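Local coordinates for conserved hypothetical membrane lipoprotein (Ureaplasma parvum, PDB 3K63) that is of unknown function but forms the lipoprotein-associated type-17 domain of a membrane-associated lipoprotein, at residues T16-L21 / Q27-L32; K39-G44 / I61-P66. One frame throughout, in Å; residues are numbered along the deposited sequence.

Overall arrangement
After a short helix, 4-7, the chain runs through strand 17-21, then loops back so that 27-32, just ahead of helix 34-40, meets that strand: interaction 1 closes this short loop. After helix 34-40 the chain makes a 3-10 turn, forms strand 45-49, which pairs antiparallel with 17-21, and enters the three-stranded antiparallel sheet through strand 56-64. Interaction 2 closes that second, longer loop. The two loops follow in series, neither nested nor crossed, but the contacts touch in space: the Phe19 ring meets that of Phe63, and Leu21 packs against Tyr41 and Gly44. Together they tie the two-stranded sheet, helix 34-40 and the larger sheet through the meeting of Phe19 and Phe63.

Interaction 1: T16-L21 / Q27-L32; sequences TFDFKL and QNYDQL
Tyr29 reaches from the 27-32 loop to strand 17-21, and its hydroxyl joins both hydrogen bonds of the contact. The oxygen accepts from the backbone, Phe19 N to Tyr29 OH being 2.9 Å, with an angle of 161° at the hydrogen. It also donates to the carboxylate: Tyr29 OH to Asp18 OD1 measures 3.0 Å. That oxygen is approached on its anti side, with the hydroxyl well out of the carboxylate plane, while OD1 itself lies at the edge of the tyrosine ring. Two neighbouring strand residues thus grip one phenol oxygen, using it as acceptor and as donor.

The apolar part rests on Phe19, which is buried where Tyr29 and Asp18 are partly exposed. With chi1 at 65°, its CG sits between the backbone N and the carbonyl carbon, which turns one ring face toward Tyr29. Tyr29 CE1 stands over that Phe19 face, displaced toward the rim, with Phe19 CZ 3.6 Å from Tyr29 CE1. The centroids are 4.8 Å apart and the planes inclined at 43°, an oblique aromatic pair. Tyr29 CE1 also comes within 3.5 Å of Phe19 O, so this one ring carbon meets both the backbone and the side chain of Phe19.

Within the loop, Leu32 N bonds to Tyr29 O, closing the 3-10 turn from which the tyrosine projects. Asp18 and Lys20 pair through their backbones with Gln48 and Glu46, so the arrangement is a strand of a two-stranded antiparallel sheet, clasped through a tyrosine by the connection leading to helix 34-40.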
# COMPACT_ATOMS: atom_id res chain seq x y z
N THR A 16 -5.43 -8.37 7.54
CA THR A 16 -6.75 -7.78 7.42
C THR A 16 -7.18 -7.64 5.97
O THR A 16 -8.35 -7.84 5.65
CB THR A 16 -6.81 -6.40 8.03
OG1 THR A 16 -6.15 -6.42 9.31
CG2 THR A 16 -8.26 -5.96 8.21
N PHE A 17 -6.25 -7.27 5.10
CA PHE A 17 -6.57 -7.10 3.70
C PHE A 17 -5.35 -7.22 2.81
O PHE A 17 -4.20 -7.22 3.27
CB PHE A 17 -7.21 -5.74 3.43
CG PHE A 17 -6.24 -4.59 3.50
CD1 PHE A 17 -5.65 -4.22 4.72
CD2 PHE A 17 -5.89 -3.87 2.36
CE1 PHE A 17 -4.74 -3.17 4.79
CE2 PHE A 17 -4.97 -2.81 2.42
CZ PHE A 17 -4.40 -2.46 3.65
N ASP A 18 -5.61 -7.30 1.52
CA ASP A 18 -4.58 -7.36 0.51
C ASP A 18 -5.11 -6.49 -0.62
O ASP A 18 -6.30 -6.17 -0.66
CB ASP A 18 -4.38 -8.78 0.02
CG ASP A 18 -3.52 -9.61 0.96
OD1 ASP A 18 -2.45 -9.11 1.39
OD2 ASP A 18 -3.89 -10.77 1.25
N PHE A 19 -4.22 -6.09 -1.51
CA PHE A 19 -4.64 -5.29 -2.64
C PHE A 19 -4.01 -5.87 -3.88
O PHE A 19 -3.03 -6.61 -3.82
CB PHE A 19 -4.22 -3.82 -2.48
CG PHE A 19 -2.73 -3.60 -2.48
CD1 PHE A 19 -2.03 -3.47 -1.28
CD2 PHE A 19 -2.03 -3.54 -3.68
CE1 PHE A 19 -0.65 -3.28 -1.27
CE2 PHE A 19 -0.64 -3.34 -3.69
CZ PHE A 19 0.05 -3.21 -2.48
N LYS A 20 -4.59 -5.54 -5.01
CA LYS A 20 -4.08 -6.00 -6.26
C LYS A 20 -4.30 -4.79 -7.15
O LYS A 20 -5.32 -4.12 -7.05
CB LYS A 20 -4.89 -7.21 -6.74
CG LYS A 20 -4.04 -8.23 -7.49
CD LYS A 20 -4.76 -9.54 -7.83
CE LYS A 20 -5.69 -9.38 -9.03
NZ LYS A 20 -6.40 -10.66 -9.34
N LEU A 21 -3.31 -4.49 -7.98
CA LEU A 21 -3.38 -3.35 -8.87
C LEU A 21 -3.86 -3.74 -10.25
O LEU A 21 -3.38 -4.71 -10.85
CB LEU A 21 -2.01 -2.69 -8.99
CG LEU A 21 -1.68 -1.50 -8.09
CD1 LEU A 21 -1.63 -1.92 -6.64
CD2 LEU A 21 -0.33 -0.90 -8.54
N GLN A 27 0.73 -10.45 -10.29
CA GLN A 27 2.06 -10.36 -9.68
C GLN A 27 1.99 -10.09 -8.18
O GLN A 27 1.23 -9.24 -7.73
CB GLN A 27 2.88 -9.25 -10.35
CG GLN A 27 3.18 -9.48 -11.82
CD GLN A 27 4.08 -8.41 -12.39
OE1 GLN A 27 5.26 -8.32 -12.04
NE2 GLN A 27 3.54 -7.57 -13.27
N ASN A 28 2.78 -10.83 -7.41
CA ASN A 28 2.80 -10.66 -5.96
C ASN A 28 3.55 -9.40 -5.55
O ASN A 28 4.21 -8.76 -6.37
CB ASN A 28 3.48 -11.84 -5.27
CG ASN A 28 2.79 -13.15 -5.54
OD1 ASN A 28 3.33 -14.21 -5.24
ND2 ASN A 28 1.58 -13.09 -6.11
N TYR A 29 3.45 -9.06 -4.27
CA TYR A 29 4.10 -7.89 -3.74
C TYR A 29 5.60 -7.95 -3.91
O TYR A 29 6.22 -6.95 -4.27
CB TYR A 29 3.81 -7.74 -2.25
CG TYR A 29 2.35 -7.67 -1.90
CD1 TYR A 29 1.48 -6.87 -2.65
CD2 TYR A 29 1.84 -8.36 -0.81
CE1 TYR A 29 0.14 -6.76 -2.31
CE2 TYR A 29 0.50 -8.26 -0.47
CZ TYR A 29 -0.34 -7.45 -1.23
OH TYR A 29 -1.66 -7.33 -0.90
N ASP A 30 6.19 -9.12 -3.66
CA ASP A 30 7.63 -9.24 -3.77
C ASP A 30 8.21 -9.28 -5.18
O ASP A 30 9.40 -9.44 -5.35
CB ASP A 30 8.14 -10.44 -2.95
CG ASP A 30 7.56 -11.78 -3.40
OD1 ASP A 30 6.82 -11.82 -4.41
OD2 ASP A 30 7.86 -12.79 -2.73
N GLN A 31 7.35 -9.15 -6.19
CA GLN A 31 7.80 -9.15 -7.59
C GLN A 31 7.61 -7.72 -8.13
O GLN A 31 7.87 -7.44 -9.31
CB GLN A 31 6.98 -10.14 -8.42
CG GLN A 31 7.25 -11.61 -8.08
CD GLN A 31 6.24 -12.56 -8.72
OE1 GLN A 31 5.22 -12.13 -9.27
NE2 GLN A 31 6.51 -13.87 -8.62
N LEU A 32 7.17 -6.81 -7.26
CA LEU A 32 6.92 -5.43 -7.65
C LEU A 32 7.73 -4.39 -6.90
O LEU A 32 7.68 -4.31 -5.68
CB LEU A 32 5.44 -5.09 -7.49
CG LEU A 32 4.48 -5.76 -8.46
CD1 LEU A 32 3.08 -5.54 -7.95
CD2 LEU A 32 4.66 -5.20 -9.87

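Interaction 2: K39-G44 / I61-P66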
# COMPACT_ATOMS: atom_id res chain seq x y z
N LYS A 39 3.76 4.31 -9.75
CA LYS A 39 3.51 4.84 -11.09
C LYS A 39 2.35 4.18 -11.83
O LYS A 39 2.01 4.58 -12.94
CB LYS A 39 4.79 4.73 -11.93
CG LYS A 39 5.88 5.65 -11.45
CD LYS A 39 7.16 5.55 -12.25
CE LYS A 39 8.06 6.74 -11.89
NZ LYS A 39 9.37 6.81 -12.63
N ASN A 40 1.75 3.18 -11.20
CA ASN A 40 0.67 2.47 -11.87
C ASN A 40 -0.61 2.28 -11.11
O ASN A 40 -1.51 1.65 -11.64
CB ASN A 40 1.17 1.11 -12.36
CG ASN A 40 2.24 1.25 -13.41
OD1 ASN A 40 1.96 1.59 -14.56
ND2 ASN A 40 3.48 1.00 -13.01
N TYR A 41 -0.73 2.81 -9.90
CA TYR A 41 -1.97 2.60 -9.18
C TYR A 41 -3.10 3.47 -9.71
O TYR A 41 -4.27 3.25 -9.39
CB TYR A 41 -1.76 2.81 -7.67
CG TYR A 41 -1.57 4.23 -7.20
CD1 TYR A 41 -2.66 5.04 -6.94
CD2 TYR A 41 -0.30 4.73 -6.94
CE1 TYR A 41 -2.50 6.33 -6.42
CE2 TYR A 41 -0.12 6.01 -6.42
CZ TYR A 41 -1.22 6.81 -6.16
OH TYR A 41 -1.04 8.07 -5.61
N TYR A 42 -2.76 4.43 -10.57
CA TYR A 42 -3.76 5.31 -11.15
C TYR A 42 -4.66 4.49 -12.06
O TYR A 42 -5.73 4.94 -12.47
CB TYR A 42 -3.09 6.42 -11.96
CG TYR A 42 -2.52 5.95 -13.28
CD1 TYR A 42 -3.28 6.00 -14.45
CD2 TYR A 42 -1.25 5.40 -13.35
CE1 TYR A 42 -2.79 5.50 -15.65
CE2 TYR A 42 -0.74 4.89 -14.54
CZ TYR A 42 -1.52 4.94 -15.69
OH TYR A 42 -1.05 4.39 -16.86
N GLN A 43 -4.23 3.28 -12.39
CA GLN A 43 -5.02 2.40 -13.23
C GLN A 43 -6.08 1.67 -12.43
O GLN A 43 -7.00 1.09 -13.00
CB GLN A 43 -4.12 1.39 -13.93
CG GLN A 43 -3.32 1.99 -15.07
CD GLN A 43 -2.55 0.95 -15.83
OE1 GLN A 43 -3.14 -0.01 -16.36
NE2 GLN A 43 -1.24 1.12 -15.91
N GLY A 44 -5.95 1.68 -11.10
CA GLY A 44 -6.92 1.02 -10.26
C GLY A 44 -6.35 0.13 -9.19
O GLY A 44 -5.30 -0.50 -9.36
N ILE A 61 -5.86 5.18 -0.74
CA ILE A 61 -6.09 6.30 -1.64
C ILE A 61 -4.80 6.80 -2.32
O ILE A 61 -4.87 7.41 -3.40
CB ILE A 61 -6.85 7.45 -0.91
CG1 ILE A 61 -5.97 8.09 0.17
CG2 ILE A 61 -8.10 6.90 -0.27
CD1 ILE A 61 -6.69 9.24 0.93
N ASN A 62 -3.65 6.50 -1.71
CA ASN A 62 -2.34 6.90 -2.26
C ASN A 62 -1.20 6.00 -1.81
O ASN A 62 -1.21 5.48 -0.70
CB ASN A 62 -1.94 8.32 -1.85
CG ASN A 62 -2.85 9.37 -2.45
OD1 ASN A 62 -3.73 9.90 -1.78
ND2 ASN A 62 -2.65 9.66 -3.74
N PHE A 63 -0.23 5.80 -2.69
CA PHE A 63 0.95 5.04 -2.36
C PHE A 63 2.04 6.12 -2.35
O PHE A 63 2.16 6.91 -3.29
CB PHE A 63 1.25 4.00 -3.44
CG PHE A 63 0.42 2.75 -3.35
CD1 PHE A 63 0.67 1.80 -2.36
CD2 PHE A 63 -0.62 2.51 -4.25
CE1 PHE A 63 -0.08 0.64 -2.29
CE2 PHE A 63 -1.37 1.36 -4.17
CZ PHE A 63 -1.11 0.43 -3.19
N LEU A 64 2.83 6.17 -1.29
CA LEU A 64 3.89 7.16 -1.20
C LEU A 64 5.20 6.51 -0.80
O LEU A 64 5.21 5.49 -0.12
CB LEU A 64 3.52 8.20 -0.16
CG LEU A 64 2.25 9.02 -0.39
CD1 LEU A 64 1.88 9.78 0.88
CD2 LEU A 64 2.46 9.95 -1.57
N TYR A 65 6.31 7.10 -1.24
CA TYR A 65 7.63 6.60 -0.89
C TYR A 65 7.82 7.04 0.55
O TYR A 65 7.49 8.18 0.91
CB TYR A 65 8.70 7.23 -1.77
CG TYR A 65 8.56 6.85 -3.23
CD1 TYR A 65 8.41 5.51 -3.62
CD2 TYR A 65 8.61 7.82 -4.24
CE1 TYR A 65 8.32 5.15 -4.97
CE2 TYR A 65 8.52 7.45 -5.59
CZ TYR A 65 8.38 6.12 -5.94
OH TYR A 65 8.36 5.74 -7.26
N PRO A 66 8.34 6.16 1.41
CA PRO A 66 8.52 6.56 2.80
C PRO A 66 9.29 7.87 2.97
O PRO A 66 8.91 8.72 3.78
CB PRO A 66 9.24 5.37 3.40
CG PRO A 66 8.67 4.21 2.60
CD PRO A 66 8.77 4.77 1.20
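Tyr41 has chi1 at 73°, which places CG between its backbone N and carbonyl carbon and sends the ring across to strand 56-64, where Phe63 meets it. On the strand, Phe63 CG lies beside the backbone N (chi1 -80°), bringing the CD2 and CE2 side of its ring up to the base of the tyrosine. The two side chains lie alongside one another, pointing opposite ways: Phe63 CD2 lies 3.5 Å from Tyr41 CD2, while Phe63 CE2 reaches back to Tyr41 CB at 3.8 Å. This is an offset edge-to-face pair, the edge of Phe63 turned toward the face of Tyr41, with centroids 5.3 Å apart and planes at 65°.

Farther out, the tyrosine ring passes beside the strand backbone, its CZ 3.7 Å from Phe63 N. The phenol oxygen then takes a hydrogen bond from the amide of Asn62, with Asn62 ND2 2.9 Å from Tyr41 OH. The oxygen lies close to the amide plane, as suits an N-H donor, whereas the tyrosine ring stands almost perpendicular to that plane. Paired contacts at both ends, apolar near CB and polar at OH, set the direction of the ring.

The carbonyl of Tyr41 is also used: Gly44 N bonds to Tyr41 O at 2.9 Å and closes the 3-10 turn that follows helix 34-40. On the strand side, Ser82 of strand 79-87 pairs with both Ile61 and Asn62, which makes a classic beta bulge at the point of contact. Phe63 further packs on Ile37 and Leu81 and meets the Phe19 ring. The contact joins the 3-10 turn just after helix 34-40 to a bulged outer strand of the three-stranded antiparallel sheet.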